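Local coordinates for protein xylanase 10C (Pseudomonas cellulosa, PDB 1GNY) that cleaves internal beta-1,4 linkages of xylan as a whole enzyme, this piece being its N-terminal family 15 carbohydrate-binding module, which binds xylan and xylooligosaccharides, at residues Thr53-Val58 with Asp116-Gln121; Ile78-Lys83 with Val126-Gln131; Lys88-Cys93 with Ile112-Asp117. All coordinates share one frame; numbering follows the deposited sequence.

Contact 1: Thr53-Val58 with Asp116-Gln121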
loop_
_atom_site.group_PDB
_atom_site.type_symbol
_atom_site.label_atom_id
_atom_site.label_comp_id
_atom_site.label_asym_id
_atom_site.label_seq_id
_atom_site.Cartn_x
_atom_site.Cartn_y
_atom_site.Cartn_z
ATOM N N THR A 53 -7.421 -12.604 9.050
ATOM C CA THR A 53 -7.972 -13.543 8.044
ATOM C C THR A 53 -8.005 -12.761 6.726
ATOM O O THR A 53 -9.064 -12.303 6.264
ATOM C CB THR A 53 -9.345 -14.039 8.444
ATOM O OG1 THR A 53 -9.240 -14.747 9.696
ATOM C CG2 THR A 53 -9.877 -15.065 7.451
ATOM N N LEU A 54 -6.797 -12.559 6.197
ATOM C CA LEU A 54 -6.584 -11.738 4.993
ATOM C C LEU A 54 -6.457 -12.490 3.665
ATOM O O LEU A 54 -6.410 -11.856 2.609
ATOM C CB LEU A 54 -5.385 -10.789 5.206
ATOM C CG LEU A 54 -5.688 -9.549 6.014
ATOM C CD1 LEU A 54 -4.358 -8.892 6.478
ATOM C CD2 LEU A 54 -6.575 -8.538 5.283
ATOM N N GLU A 55 -6.460 -13.817 3.691
ATOM C CA GLU A 55 -6.388 -14.553 2.417
ATOM C C GLU A 55 -7.659 -14.286 1.618
ATOM O O GLU A 55 -8.759 -14.294 2.182
ATOM C CB GLU A 55 -6.176 -16.052 2.651
ATOM C CG GLU A 55 -4.796 -16.408 3.170
ATOM C CD GLU A 55 -3.686 -16.156 2.142
ATOM O OE1 GLU A 55 -3.995 -16.121 0.921
ATOM O OE2 GLU A 55 -2.527 -15.984 2.565
ATOM N N ASP A 56 -7.494 -14.008 0.314
ATOM C CA ASP A 56 -8.597 -13.660 -0.611
ATOM C C ASP A 56 -9.231 -12.273 -0.330
ATOM O O ASP A 56 -10.246 -11.911 -0.916
ATOM C CB ASP A 56 -9.658 -14.781 -0.681
ATOM C CG ASP A 56 -9.078 -16.102 -1.176
ATOM O OD1 ASP A 56 -8.311 -16.113 -2.148
ATOM O OD2 ASP A 56 -9.320 -17.185 -0.634
ATOM N N ALA A 57 -8.575 -11.464 0.502
ATOM C CA ALA A 57 -9.030 -10.094 0.759
ATOM C C ALA A 57 -8.631 -9.199 -0.414
ATOM O O ALA A 57 -7.637 -9.460 -1.090
ATOM C CB ALA A 57 -8.428 -9.536 2.046
ATOM N N VAL A 58 -9.417 -8.164 -0.647
ATOM C CA VAL A 58 -9.150 -7.161 -1.693
ATOM C C VAL A 58 -8.846 -5.810 -1.057
ATOM O O VAL A 58 -9.678 -5.273 -0.335
ATOM C CB VAL A 58 -10.320 -7.008 -2.668
ATOM C CG1 VAL A 58 -10.011 -5.974 -3.729
ATOM C CG2 VAL A 58 -10.609 -8.371 -3.298
ATOM N N ASP A 116 0.239 -20.914 0.503
ATOM C CA ASP A 116 0.392 -21.453 1.878
ATOM C C ASP A 116 -0.527 -20.841 2.952
ATOM O O ASP A 116 -0.357 -21.112 4.125
ATOM C CB ASP A 116 1.854 -21.402 2.350
ATOM C CG ASP A 116 2.374 -19.985 2.579
ATOM O OD1 ASP A 116 1.646 -18.993 2.348
ATOM O OD2 ASP A 116 3.526 -19.783 2.997
ATOM N N ASP A 117 -1.450 -19.982 2.533
ATOM C CA ASP A 117 -2.403 -19.289 3.448
ATOM C C ASP A 117 -1.723 -18.545 4.614
ATOM O O ASP A 117 -2.282 -18.432 5.707
ATOM C CB ASP A 117 -3.485 -20.255 3.987
ATOM C CG ASP A 117 -4.466 -20.730 2.907
ATOM O OD1 ASP A 117 -4.549 -20.153 1.787
ATOM O OD2 ASP A 117 -5.224 -21.707 3.118
ATOM N N LYS A 118 -0.527 -18.006 4.354
ATOM C CA LYS A 118 0.242 -17.231 5.367
ATOM C C LYS A 118 -0.499 -16.043 6.006
ATOM O O LYS A 118 -0.159 -15.640 7.110
ATOM C CB LYS A 118 1.597 -16.740 4.802
ATOM C CG LYS A 118 1.530 -15.866 3.569
ATOM C CD LYS A 118 2.899 -15.245 3.235
ATOM C CE LYS A 118 3.934 -16.289 2.750
ATOM N NZ LYS A 118 3.512 -17.029 1.517
ATOM N N PHE A 119 -1.501 -15.498 5.307
ATOM C CA PHE A 119 -2.252 -14.313 5.799
ATOM C C PHE A 119 -3.479 -14.642 6.687
ATOM O O PHE A 119 -4.162 -13.708 7.174
ATOM C CB PHE A 119 -2.608 -13.351 4.676
ATOM C CG PHE A 119 -1.435 -12.550 4.155
ATOM C CD1 PHE A 119 -1.013 -11.419 4.825
ATOM C CD2 PHE A 119 -0.806 -12.883 2.960
ATOM C CE1 PHE A 119 0.049 -10.672 4.368
ATOM C CE2 PHE A 119 0.272 -12.137 2.501
ATOM C CZ PHE A 119 0.697 -11.033 3.182
ATOM N N ASN A 120 -3.748 -15.944 6.887
ATOM C CA ASN A 120 -4.743 -16.416 7.879
ATOM C C ASN A 120 -3.950 -16.932 9.081
ATOM O O ASN A 120 -3.410 -18.020 9.019
ATOM C CB ASN A 120 -5.679 -17.490 7.302
ATOM C CG ASN A 120 -6.635 -16.924 6.258
ATOM O OD1 ASN A 120 -6.634 -15.707 5.975
ATOM N ND2 ASN A 120 -7.445 -17.803 5.649
ATOM N N GLN A 121 -3.856 -16.108 10.131
ATOM C CA GLN A 121 -2.890 -16.291 11.231
ATOM C C GLN A 121 -3.180 -15.393 12.407
ATOM O O GLN A 121 -3.875 -14.382 12.265
ATOM C CB GLN A 121 -1.447 -16.046 10.737
ATOM C CG GLN A 121 -1.169 -14.649 10.153
ATOM C CD GLN A 121 -0.725 -13.637 11.180
ATOM O OE1 GLN A 121 0.181 -13.894 11.981
ATOM N NE2 GLN A 121 -1.364 -12.456 11.159
HETATM O O HOH W 1 -9.640 -16.477 3.904
HETATM O O HOH W 2 -7.506 -19.045 0.419
#
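A two-stranded antiparallel ribbon of residues 52-53 and 120-121 frames this contact, in which Thr53 and Asn120 form a non-hydrogen-bonded pair with CA atoms 4.3 Å apart. One residue further on, Leu54 N donates to Phe119 O at 3.0 Å. The side chain of Asn120 then takes over from the backbone: its OD1 accepts from Glu55 N at 3.0 Å with an N-H...O angle of 165°, the donor tilted from the carbonyl plane. Glu55 answers in the other direction. Its CG stands beside the backbone N (chi1 -71°) and the chain bends at chi2, which carries the carboxylate across Asn120, the two flat groups turned 72° apart. There Glu55 OE2 receives Phe119 N at 3.0 Å through its anti lone pair and lies at the edge of the Phe119 ring, in its plane. The other oxygen, OE1, is held by Glu114 N. On the apolar side, Leu54 CB meets Phe119 CB at 3.8 Å. Toward solvent, one water links Glu55 O with Asn120 ND2. The arrangement is a reciprocal exchange of side-chain-to-backbone bonds that ties the type II turn Leu54-Ala57 to the type I turn Asp117-Asn120 at one end of a mainly beta-stranded carbohydrate-binding module.

Contact 2: Ile78-Lys83 with Val126-Gln131. With XYP (beta-D-xylopyranose), chain B; XYP (beta-D-xylopyranose), chain C.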
loop_
_atom_site.group_PDB
_atom_site.type_symbol
_atom_site.label_atom_id
_atom_site.label_comp_id
_atom_site.label_asym_id
_atom_site.label_seq_id
_atom_site.Cartn_x
_atom_site.Cartn_y
_atom_site.Cartn_z
ATOM N N ILE A 78 1.198 -1.936 -4.440
ATOM C CA ILE A 78 0.488 -2.219 -3.167
ATOM C C ILE A 78 1.091 -3.546 -2.688
ATOM O O ILE A 78 1.207 -4.476 -3.463
ATOM C CB ILE A 78 -1.049 -2.315 -3.336
ATOM C CG1 ILE A 78 -1.647 -0.958 -3.728
ATOM C CG2 ILE A 78 -1.706 -2.855 -2.059
ATOM C CD1 ILE A 78 -3.069 -1.033 -4.212
ATOM N N PHE A 79 1.366 -3.675 -1.398
ATOM C CA PHE A 79 1.928 -4.906 -0.834
ATOM C C PHE A 79 1.451 -5.127 0.595
ATOM O O PHE A 79 0.935 -4.220 1.216
ATOM C CB PHE A 79 3.469 -4.874 -0.889
ATOM C CG PHE A 79 4.096 -3.796 -0.037
ATOM C CD1 PHE A 79 4.118 -2.463 -0.443
ATOM C CD2 PHE A 79 4.638 -4.113 1.205
ATOM C CE1 PHE A 79 4.690 -1.467 0.347
ATOM C CE2 PHE A 79 5.166 -3.132 2.010
ATOM C CZ PHE A 79 5.217 -1.796 1.580
ATOM N N ALA A 80 1.665 -6.331 1.116
ATOM C CA ALA A 80 1.365 -6.666 2.494
ATOM C C ALA A 80 2.415 -7.687 2.953
ATOM O O ALA A 80 2.917 -8.462 2.154
ATOM C CB ALA A 80 -0.044 -7.227 2.618
ATOM N N GLN A 81 2.783 -7.663 4.221
ATOM C CA GLN A 81 3.798 -8.616 4.745
ATOM C C GLN A 81 3.618 -8.773 6.262
ATOM O O GLN A 81 3.077 -7.902 6.957
ATOM C CB GLN A 81 5.252 -8.135 4.429
ATOM C CG GLN A 81 5.557 -6.748 5.002
ATOM C CD GLN A 81 6.835 -6.048 4.488
ATOM O OE1 GLN A 81 6.861 -4.811 4.447
ATOM N NE2 GLN A 81 7.916 -6.816 4.210
ATOM N N LEU A 82 4.106 -9.882 6.762
ATOM C CA LEU A 82 4.065 -10.176 8.194
ATOM C C LEU A 82 5.080 -9.322 8.948
ATOM O O LEU A 82 6.237 -9.313 8.595
ATOM C CB LEU A 82 4.359 -11.664 8.400
ATOM C CG LEU A 82 3.367 -12.624 7.747
ATOM C CD1 LEU A 82 3.792 -14.085 8.041
ATOM C CD2 LEU A 82 1.941 -12.399 8.227
ATOM N N LYS A 83 4.625 -8.568 9.934
ATOM C CA LYS A 83 5.502 -7.660 10.686
ATOM C C LYS A 83 6.478 -8.458 11.483
ATOM O O LYS A 83 6.113 -9.385 12.198
ATOM C CB LYS A 83 4.753 -6.763 11.641
ATOM C CG LYS A 83 4.264 -5.531 11.077
ATOM C CD LYS A 83 3.985 -4.492 12.182
ATOM C CE LYS A 83 5.034 -3.426 12.320
ATOM N NZ LYS A 83 4.628 -2.436 13.336
ATOM N N VAL A 126 -0.011 -7.304 10.541
ATOM C CA VAL A 126 0.315 -7.310 9.102
ATOM C C VAL A 126 0.532 -5.862 8.674
ATOM O O VAL A 126 -0.364 -5.009 8.841
ATOM C CB VAL A 126 -0.775 -7.985 8.296
ATOM C CG1 VAL A 126 -0.551 -7.842 6.788
ATOM C CG2 VAL A 126 -0.811 -9.456 8.647
ATOM N N GLN A 127 1.705 -5.622 8.089
ATOM C CA GLN A 127 2.055 -4.314 7.537
ATOM C C GLN A 127 1.582 -4.236 6.110
ATOM O O GLN A 127 1.938 -5.109 5.312
ATOM C CB GLN A 127 3.554 -4.068 7.592
ATOM C CG GLN A 127 4.027 -2.708 7.073
ATOM C CD GLN A 127 5.502 -2.496 7.357
ATOM O OE1 GLN A 127 5.847 -1.932 8.408
ATOM N NE2 GLN A 127 6.360 -2.893 6.414
ATOM N N VAL A 128 0.792 -3.216 5.804
ATOM C CA VAL A 128 0.203 -3.018 4.474
ATOM C C VAL A 128 0.591 -1.643 3.956
ATOM O O VAL A 128 0.642 -0.677 4.727
ATOM C CB VAL A 128 -1.364 -3.131 4.516
ATOM C CG1 VAL A 128 -1.974 -2.938 3.110
ATOM C CG2 VAL A 128 -1.798 -4.448 5.126
ATOM N N GLY A 129 0.880 -1.515 2.673
ATOM C CA GLY A 129 1.166 -0.197 2.137
ATOM C C GLY A 129 1.294 -0.129 0.641
ATOM O O GLY A 129 0.820 -1.057 -0.038
ATOM N N ILE A 130 1.857 0.976 0.176
ATOM C CA ILE A 130 2.117 1.217 -1.261
ATOM C C ILE A 130 3.498 1.824 -1.398
ATOM O O ILE A 130 3.894 2.666 -0.591
ATOM C CB ILE A 130 0.989 2.090 -1.910
ATOM C CG1 ILE A 130 1.095 2.067 -3.445
ATOM C CG2 ILE A 130 0.938 3.475 -1.302
ATOM C CD1 ILE A 130 -0.112 2.753 -4.148
ATOM N N GLN A 131 4.234 1.409 -2.422
ATOM C CA GLN A 131 5.611 1.868 -2.621
ATOM C C GLN A 131 5.926 2.108 -4.100
ATOM O O GLN A 131 5.292 1.480 -4.975
ATOM C CB GLN A 131 6.638 0.886 -2.022
ATOM C CG GLN A 131 6.606 -0.522 -2.666
ATOM C CD GLN A 131 7.592 -1.498 -2.008
ATOM O OE1 GLN A 131 8.233 -1.140 -1.005
ATOM N NE2 GLN A 131 7.725 -2.726 -2.584
HETATM C C1 XYP B . 11.530 -2.979 7.029
HETATM C C2 XYP B . 10.401 -2.582 6.091
HETATM C C3 XYP B . 9.955 -3.772 5.244
HETATM C C4 XYP B . 11.165 -4.483 4.631
HETATM C C5 XYP B . 12.178 -4.756 5.725
HETATM O O2 XYP B . 9.278 -2.129 6.841
HETATM O O3 XYP B . 9.074 -3.344 4.217
HETATM O O4 XYP B . 10.717 -5.702 4.083
HETATM O O5 XYP B . 12.570 -3.570 6.381
HETATM C C1 XYP C . 11.275 -6.133 2.836
HETATM C C2 XYP C . 11.601 -7.609 2.967
HETATM C C3 XYP C . 12.149 -8.086 1.635
HETATM C C4 XYP C . 11.164 -7.789 0.524
HETATM C C5 XYP C . 10.821 -6.318 0.576
HETATM O O2 XYP C . 12.588 -7.808 3.976
HETATM O O3 XYP C . 12.305 -9.494 1.632
HETATM O O4 XYP C . 11.777 -8.097 -0.727
HETATM O O5 XYP C . 10.352 -5.930 1.875
#
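Gln81 and Gln127 sit across from each other on neighbouring antiparallel strands of the module's five-stranded sheet, and their amides form part of its xylan-binding site. The axes of the two short strand segments approach to 4.7 Å, their N-to-C directions 166° apart. Paired backbone bonds join Phe79 with Gly129 and Gln81 with Gln127, the second pair lying nearly along the C=O axis.

The face carrying Ile78, Ala80, Leu82, Val126, Val128 and Ile130 is a dry aliphatic layer inside the module. Ile78 CG1 meets Ile130 CD1 at 4.0 Å, and Ala80 CB lies 4.1 Å from Val128 CG2; Ile59 and Met61 of strand 58-65 cover part of this layer.

The opposite face is polar and turned to the sugar, where the glutamine ends meet ligand atoms. The Phe79 ring lies over Gly129, while the amide of Gln131, its OE1 hydrogen-bonded to Ser18, covers the other ring face, Gln131 CG 3.7 Å from Phe79 CE1. Gln81 and Gln127 extend side by side, pointing the same way, with amide planes 67° apart. Gln127 NE2 gives one proton to Gln81 OE1 at 2.8 Å, a bent bond arriving from above the carbonyl plane. Gln127 OE1 is held by Arg14, and Asn16 also bonds the ligand. Gln81 NE2 donates to O4 of the chain B xylose, the oxygen linking it to the chain C xylose, at 3.0 Å with an N-H...O angle of 161°. Gln81 NE2 also bonds Trp86 O. Replacing Gln81 with a leucine would probably cost the sugar its bond to the amide NH2 and take from Gln127 NE2 one of its two acceptors, its amide less firmly oriented. The other acceptor is O2 of the chain B xylose, 3.0 Å from Gln127 NE2.

Contact 3: Lys88-Cys93 with Ile112-Asp117. With XYP (beta-D-xylopyranose), chain D; XYP (beta-D-xylopyranose), chain C.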
loop_
_atom_site.group_PDB
_atom_site.type_symbol
_atom_site.label_atom_id
_atom_site.label_comp_id
_atom_site.label_asym_id
_atom_site.label_seq_id
_atom_site.Cartn_x
_atom_site.Cartn_y
_atom_site.Cartn_z
ATOM N N LYS A 88 7.919 -12.809 4.119
ATOM C CA LYS A 88 6.656 -13.478 3.930
ATOM C C LYS A 88 5.585 -12.424 3.623
ATOM O O LYS A 88 5.184 -11.660 4.513
ATOM C CB LYS A 88 6.306 -14.262 5.199
ATOM C CG LYS A 88 7.403 -15.218 5.725
ATOM C CD LYS A 88 7.866 -16.215 4.664
ATOM C CE LYS A 88 9.042 -17.092 5.132
ATOM N NZ LYS A 88 8.717 -17.827 6.375
ATOM N N GLY A 89 5.147 -12.394 2.379
ATOM C CA GLY A 89 4.179 -11.386 1.945
ATOM C C GLY A 89 3.481 -11.605 0.635
ATOM O O GLY A 89 3.549 -12.677 0.039
ATOM N N GLU A 90 2.761 -10.562 0.240
ATOM C CA GLU A 90 2.029 -10.512 -1.029
ATOM C C GLU A 90 2.797 -9.515 -1.898
ATOM O O GLU A 90 2.731 -8.308 -1.688
ATOM C CB GLU A 90 0.571 -10.034 -0.872
ATOM C CG GLU A 90 -0.189 -9.930 -2.208
ATOM C CD GLU A 90 -0.134 -11.214 -3.041
ATOM O OE1 GLU A 90 -0.760 -12.216 -2.645
ATOM O OE2 GLU A 90 0.566 -11.228 -4.085
ATOM N N TRP A 91 3.493 -10.050 -2.894
ATOM C CA TRP A 91 4.393 -9.288 -3.764
ATOM C C TRP A 91 3.970 -9.268 -5.251
ATOM O O TRP A 91 4.707 -8.773 -6.093
ATOM C CB TRP A 91 5.786 -9.957 -3.654
ATOM C CG TRP A 91 6.253 -10.051 -2.219
ATOM C CD1 TRP A 91 6.426 -11.177 -1.454
ATOM C CD2 TRP A 91 6.587 -8.950 -1.385
ATOM N NE1 TRP A 91 6.852 -10.826 -0.194
ATOM C CE2 TRP A 91 6.967 -9.468 -0.127
ATOM C CE3 TRP A 91 6.652 -7.561 -1.593
ATOM C CZ2 TRP A 91 7.375 -8.646 0.931
ATOM C CZ3 TRP A 91 7.062 -6.748 -0.542
ATOM C CH2 TRP A 91 7.403 -7.295 0.701
ATOM N N ASP A 92 2.790 -9.765 -5.563
ATOM C CA ASP A 92 2.377 -9.921 -6.987
ATOM C C ASP A 92 1.465 -8.814 -7.574
ATOM O O ASP A 92 1.005 -8.928 -8.735
ATOM C CB ASP A 92 1.732 -11.307 -7.207
ATOM C CG ASP A 92 2.689 -12.473 -6.911
ATOM O OD1 ASP A 92 3.928 -12.351 -7.096
ATOM O OD2 ASP A 92 2.266 -13.564 -6.460
ATOM N N CYS A 93 1.239 -7.747 -6.816
ATOM C CA CYS A 93 0.410 -6.637 -7.276
ATOM C C CYS A 93 1.301 -5.557 -7.860
ATOM O O CYS A 93 2.369 -5.285 -7.326
ATOM C CB CYS A 93 -0.418 -6.075 -6.130
ATOM S SG CYS A 93 -1.586 -7.275 -5.441
ATOM N N ILE A 112 -5.023 -10.281 -2.097
ATOM C CA ILE A 112 -4.086 -11.112 -1.333
ATOM C C ILE A 112 -4.450 -12.580 -1.583
ATOM O O ILE A 112 -5.565 -12.998 -1.311
ATOM C CB ILE A 112 -4.143 -10.800 0.195
ATOM C CG1 ILE A 112 -3.680 -9.362 0.476
ATOM C CG2 ILE A 112 -3.321 -11.826 0.976
ATOM C CD1 ILE A 112 -3.954 -8.849 1.937
ATOM N N ASP A 113 -3.509 -13.350 -2.106
ATOM C CA ASP A 113 -3.729 -14.771 -2.399
ATOM C C ASP A 113 -2.383 -15.533 -2.402
ATOM O O ASP A 113 -1.681 -15.563 -3.416
ATOM C CB ASP A 113 -4.433 -14.913 -3.746
ATOM C CG ASP A 113 -4.754 -16.365 -4.114
ATOM O OD1 ASP A 113 -4.679 -17.274 -3.256
ATOM O OD2 ASP A 113 -5.084 -16.678 -5.280
ATOM N N GLU A 114 -2.045 -16.112 -1.255
ATOM C CA GLU A 114 -0.833 -16.920 -1.079
ATOM C C GLU A 114 -1.196 -18.404 -0.978
ATOM O O GLU A 114 -2.138 -18.794 -0.291
ATOM C CB GLU A 114 -0.022 -16.472 0.136
ATOM C CG GLU A 114 0.619 -15.084 -0.033
ATOM C CD GLU A 114 1.753 -15.089 -1.051
ATOM O OE1 GLU A 114 2.821 -15.665 -0.769
ATOM O OE2 GLU A 114 1.561 -14.532 -2.153
ATOM N N ASP A 115 -0.429 -19.229 -1.681
ATOM C CA ASP A 115 -0.713 -20.678 -1.746
ATOM C C ASP A 115 -0.645 -21.379 -0.374
ATOM O O ASP A 115 -1.436 -22.283 -0.111
ATOM C CB ASP A 115 0.211 -21.381 -2.743
ATOM C CG ASP A 115 -0.077 -21.013 -4.193
ATOM O OD1 ASP A 115 -1.214 -20.607 -4.544
ATOM O OD2 ASP A 115 0.806 -21.113 -5.073
ATOM N N ASP A 116 0.239 -20.914 0.503
ATOM C CA ASP A 116 0.392 -21.453 1.878
ATOM C C ASP A 116 -0.527 -20.841 2.952
ATOM O O ASP A 116 -0.357 -21.112 4.125
ATOM C CB ASP A 116 1.854 -21.402 2.350
ATOM C CG ASP A 116 2.374 -19.985 2.579
ATOM O OD1 ASP A 116 1.646 -18.993 2.348
ATOM O OD2 ASP A 116 3.526 -19.783 2.997
ATOM N N ASP A 117 -1.450 -19.982 2.533
ATOM C CA ASP A 117 -2.403 -19.289 3.448
ATOM C C ASP A 117 -1.723 -18.545 4.614
ATOM O O ASP A 117 -2.282 -18.432 5.707
ATOM C CB ASP A 117 -3.485 -20.255 3.987
ATOM C CG ASP A 117 -4.466 -20.730 2.907
ATOM O OD1 ASP A 117 -4.549 -20.153 1.787
ATOM O OD2 ASP A 117 -5.224 -21.707 3.118
HETATM C C1 XYP D . 10.868 -8.552 -1.694
HETATM C C2 XYP D . 11.436 -8.193 -3.052
HETATM C C3 XYP D . 10.612 -8.796 -4.164
HETATM C C4 XYP D . 10.369 -10.263 -3.884
HETATM C C5 XYP D . 9.807 -10.394 -2.479
HETATM O O2 XYP D . 11.497 -6.784 -3.217
HETATM O O3 XYP D . 11.238 -8.639 -5.424
HETATM O O4 XYP D . 9.424 -10.670 -4.841
HETATM O O5 XYP D . 10.722 -9.870 -1.531
HETATM C C1 XYP C . 11.275 -6.133 2.836
HETATM C C2 XYP C . 11.601 -7.609 2.967
HETATM C C3 XYP C . 12.149 -8.086 1.635
HETATM C C4 XYP C . 11.164 -7.789 0.524
HETATM C C5 XYP C . 10.821 -6.318 0.576
HETATM O O2 XYP C . 12.588 -7.808 3.976
HETATM O O3 XYP C . 12.305 -9.494 1.632
HETATM O O4 XYP C . 11.777 -8.097 -0.727
HETATM O O5 XYP C . 10.352 -5.930 1.875
HETATM O O HOH W 3 5.786 -14.427 0.391
HETATM O O HOH W 4 3.722 -13.030 -3.233
HETATM O O HOH W 5 -1.038 -13.594 -6.058
#
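Gly89 is the first residue of 88-93 to meet 112-117: Gly89 O faces the carboxylate of Glu114, 3.2 Å from OE1, two acceptors not hydrogen-bonded to each other. A water accepts from Gly89 N and donates weakly to Glu114 OE1. Glu90 follows and makes the one direct hydrogen bond between the segments. With CG anti to the backbone N and the chain bent at chi2, Glu90 OE1 accepts from Asp113 N at 3.0 Å, almost straight at 177°. Glu90 OE2 takes Asp92 N at 3.0 Å through its anti lone pair. Trp91 turns to the ligand: C5 of the chain D xylose lies 3.5 Å above one face of its ring, a CH-pi type of packing characteristic of carbohydrate-binding modules, and Trp91 CH2 approaches O5 of the chain C xylose. Asp92, also in the glycan pocket, has OD2 4.5 Å from Glu114 OE2, a like-charged neighbour. Cys93 ends the segment in its disulfide with Cys110. Glu90 OE1 and Glu114 OE2 lie only 3.3 Å apart, their planes 77° from each other, so the pair is likely to raise the proton affinity of one or both carboxylates, an effect probably eased by the Lys118 salt bridge to Glu114.

Contact 2 is the buried core of the three, whereas contacts 1 and 3 are partly buried and lie nearer the module's surface, their centres about 8 Å apart. Contact 2 is built by regular strand pairing and aliphatic packing; the other two depend on carboxylates and a side-chain amide gripping backbone N-H groups in loops. Contacts 1 and 3 share Asp116 and Asp117. Phe119 connects contact 1 to both others, with CD2 3.4 Å from Ile112 CG2 and CZ 3.5 Å from Ala80 O. Contacts 2 and 3 meet in one sheet, where strands 75-82 and 85-90 are neighbours, and both touch the chain C xylose: contact 2 weakly, through an amide, contact 3 with an indole.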